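Local coordinates for oxidoreductase, 2OG-Fe oxygenase family protein, putative, expressed (Oryza sativa subsp. japonica, PDB 5XOI) that probably acts as an iron- and 2-oxoglutarate-dependent dioxygenase of the AlkB family, here the C-terminal oxygenase part with manganese in its metal site, at residues Leu6-Pro11 against Asp113-Pro118. Sequence-based numbering, arbitrary orientation.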
loop_
_atom_site.group_PDB
_atom_site.type_symbol
_atom_site.label_atom_id
_atom_site.label_comp_id
_atom_site.label_asym_id
_atom_site.label_seq_id
_atom_site.Cartn_x
_atom_site.Cartn_y
_atom_site.Cartn_z
ATOM N N LEU A 6 -0.132 -11.278 13.688
ATOM C CA LEU A 6 -0.136 -11.534 12.254
ATOM C C LEU A 6 -1.371 -12.354 11.931
ATOM O O LEU A 6 -1.674 -13.335 12.623
ATOM C CB LEU A 6 1.127 -12.263 11.787
ATOM C CG LEU A 6 2.272 -11.335 11.385
ATOM C CD1 LEU A 6 3.099 -10.960 12.609
ATOM C CD2 LEU A 6 3.150 -11.991 10.329
ATOM N N GLN A 7 -2.088 -11.946 10.898
ATOM C CA GLN A 7 -3.385 -12.522 10.593
ATOM C C GLN A 7 -3.407 -12.991 9.150
ATOM O O GLN A 7 -3.000 -12.259 8.246
ATOM C CB GLN A 7 -4.496 -11.514 10.869
ATOM C CG GLN A 7 -4.730 -11.312 12.358
ATOM C CD GLN A 7 -5.511 -10.053 12.650
ATOM O OE1 GLN A 7 -6.291 -9.594 11.820
ATOM N NE2 GLN A 7 -5.300 -9.482 13.826
ATOM N N TYR A 8 -3.851 -14.229 8.953
ATOM C CA TYR A 8 -3.969 -14.842 7.640
ATOM C C TYR A 8 -5.344 -14.515 7.073
ATOM O O TYR A 8 -6.365 -14.910 7.646
ATOM C CB TYR A 8 -3.771 -16.352 7.776
ATOM C CG TYR A 8 -3.872 -17.150 6.517
ATOM C CD1 TYR A 8 -5.082 -17.694 6.108
ATOM C CD2 TYR A 8 -2.753 -17.398 5.743
ATOM C CE1 TYR A 8 -5.172 -18.443 4.950
ATOM C CE2 TYR A 8 -2.834 -18.150 4.591
ATOM C CZ TYR A 8 -4.045 -18.674 4.202
ATOM O OH TYR A 8 -4.118 -19.433 3.058
ATOM N N LEU A 9 -5.381 -13.779 5.961
ATOM C CA LEU A 9 -6.667 -13.381 5.403
ATOM C C LEU A 9 -7.146 -14.306 4.296
ATOM O O LEU A 9 -8.355 -14.492 4.134
ATOM C CB LEU A 9 -6.592 -11.950 4.860
ATOM C CG LEU A 9 -6.247 -10.840 5.855
ATOM C CD1 LEU A 9 -6.533 -9.493 5.215
ATOM C CD2 LEU A 9 -7.022 -11.005 7.147
ATOM N N ARG A 10 -6.223 -14.869 3.534
ATOM C CA ARG A 10 -6.483 -15.812 2.460
ATOM C C ARG A 10 -5.125 -16.210 1.897
ATOM O O ARG A 10 -4.106 -15.600 2.267
ATOM C CB ARG A 10 -7.385 -15.208 1.377
ATOM C CG ARG A 10 -7.182 -13.761 1.064
ATOM C CD ARG A 10 -8.180 -13.366 -0.016
ATOM N NE ARG A 10 -7.759 -13.889 -1.314
ATOM C CZ ARG A 10 -8.546 -13.968 -2.383
ATOM N NH1 ARG A 10 -9.807 -13.550 -2.313
ATOM N NH2 ARG A 10 -8.070 -14.462 -3.519
ATOM N N PRO A 11 -5.050 -17.218 1.026
ATOM C CA PRO A 11 -3.732 -17.669 0.565
ATOM C C PRO A 11 -2.901 -16.534 -0.029
ATOM O O PRO A 11 -3.331 -15.816 -0.941
ATOM C CB PRO A 11 -4.080 -18.756 -0.457
ATOM C CG PRO A 11 -5.354 -19.331 0.057
ATOM C CD PRO A 11 -6.117 -18.155 0.606
ATOM N N ASP A 113 -0.037 -27.726 1.041
ATOM C CA ASP A 113 1.282 -27.206 0.716
ATOM C C ASP A 113 1.682 -26.103 1.694
ATOM O O ASP A 113 0.841 -25.405 2.266
ATOM C CB ASP A 113 1.306 -26.646 -0.706
ATOM C CG ASP A 113 1.037 -27.703 -1.761
ATOM O OD1 ASP A 113 0.944 -28.894 -1.404
ATOM O OD2 ASP A 113 0.914 -27.328 -2.949
ATOM N N VAL A 114 2.990 -25.951 1.877
ATOM C CA VAL A 114 3.551 -24.822 2.614
ATOM C C VAL A 114 3.426 -23.565 1.764
ATOM O O VAL A 114 3.857 -23.544 0.604
ATOM C CB VAL A 114 5.021 -25.094 2.973
ATOM C CG1 VAL A 114 5.625 -23.916 3.731
ATOM C CG2 VAL A 114 5.152 -26.392 3.758
ATOM N N GLU A 115 2.858 -22.506 2.338
ATOM C CA GLU A 115 2.750 -21.242 1.624
ATOM C C GLU A 115 4.004 -20.401 1.829
ATOM O O GLU A 115 4.655 -20.453 2.874
ATOM C CB GLU A 115 1.528 -20.447 2.083
ATOM C CG GLU A 115 0.207 -20.928 1.528
ATOM C CD GLU A 115 -0.936 -20.000 1.913
ATOM O OE1 GLU A 115 -0.745 -18.763 1.866
ATOM O OE2 GLU A 115 -2.018 -20.502 2.276
ATOM N N GLU A 116 4.327 -19.611 0.816
ATOM C CA GLU A 116 5.515 -18.773 0.849
ATOM C C GLU A 116 5.334 -17.637 -0.143
ATOM O O GLU A 116 5.047 -17.883 -1.317
ATOM C CB GLU A 116 6.761 -19.586 0.502
ATOM C CG GLU A 116 8.059 -18.916 0.894
ATOM C CD GLU A 116 9.257 -19.835 0.680
ATOM O OE1 GLU A 116 9.166 -20.766 -0.143
ATOM O OE2 GLU A 116 10.279 -19.643 1.364
ATOM N N LEU A 117 5.505 -16.410 0.328
ATOM C CA LEU A 117 5.430 -15.258 -0.565
ATOM C C LEU A 117 6.757 -15.069 -1.294
ATOM O O LEU A 117 7.820 -15.191 -0.681
ATOM C CB LEU A 117 5.109 -14.007 0.236
ATOM C CG LEU A 117 3.674 -13.894 0.741
ATOM C CD1 LEU A 117 3.652 -13.021 1.984
ATOM C CD2 LEU A 117 2.761 -13.336 -0.347
ATOM N N PRO A 118 6.732 -14.761 -2.588
ATOM C CA PRO A 118 7.978 -14.478 -3.310
ATOM C C PRO A 118 8.649 -13.234 -2.756
ATOM O O PRO A 118 7.984 -12.360 -2.174
ATOM C CB PRO A 118 7.509 -14.257 -4.759
ATOM C CG PRO A 118 6.125 -14.831 -4.825
ATOM C CD PRO A 118 5.546 -14.652 -3.453
#
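The phenol of Tyr8 donates a hydrogen bond of only 2.5 Å from its OH to OE2 of Glu115, while the other carboxylate oxygen, OE1, accepts one from the backbone N of Gly12. With chi1 at 180° the tyrosine ring reaches out from strand 6-10 to meet the glutamate, whose chain is extended beyond CG and comes from the opposite direction. The carboxylate sits at the rim of the ring, with its CD in the ring plane, but its own plane is turned 55° from the ring; CE2 of Tyr8 lies 3.5 Å from Glu115 OE1. Pro11 packs beside the same group, its CA 3.4 Å from Glu115 OE1 and its CB 3.8 Å from OE2. Arg10 O stands 3.6 Å above one face of the tyrosine ring, near its rim. Both Tyr8 and Glu115 also touch Leu104 of helix 87-106, so the edge strand of the large sheet, the helix and the loop after it converge here, at the surface and away from the metal site. With an alanine at Glu115, the Tyr8 hydroxyl and the Gly12 N-H would probably both lose this acceptor, and the tyrosine ring would be freer to turn. Each carboxylate oxygen is spent on a different donor, and the short bond probably reflects a phenol hydroxyl strongly polarised by the negative charge it faces.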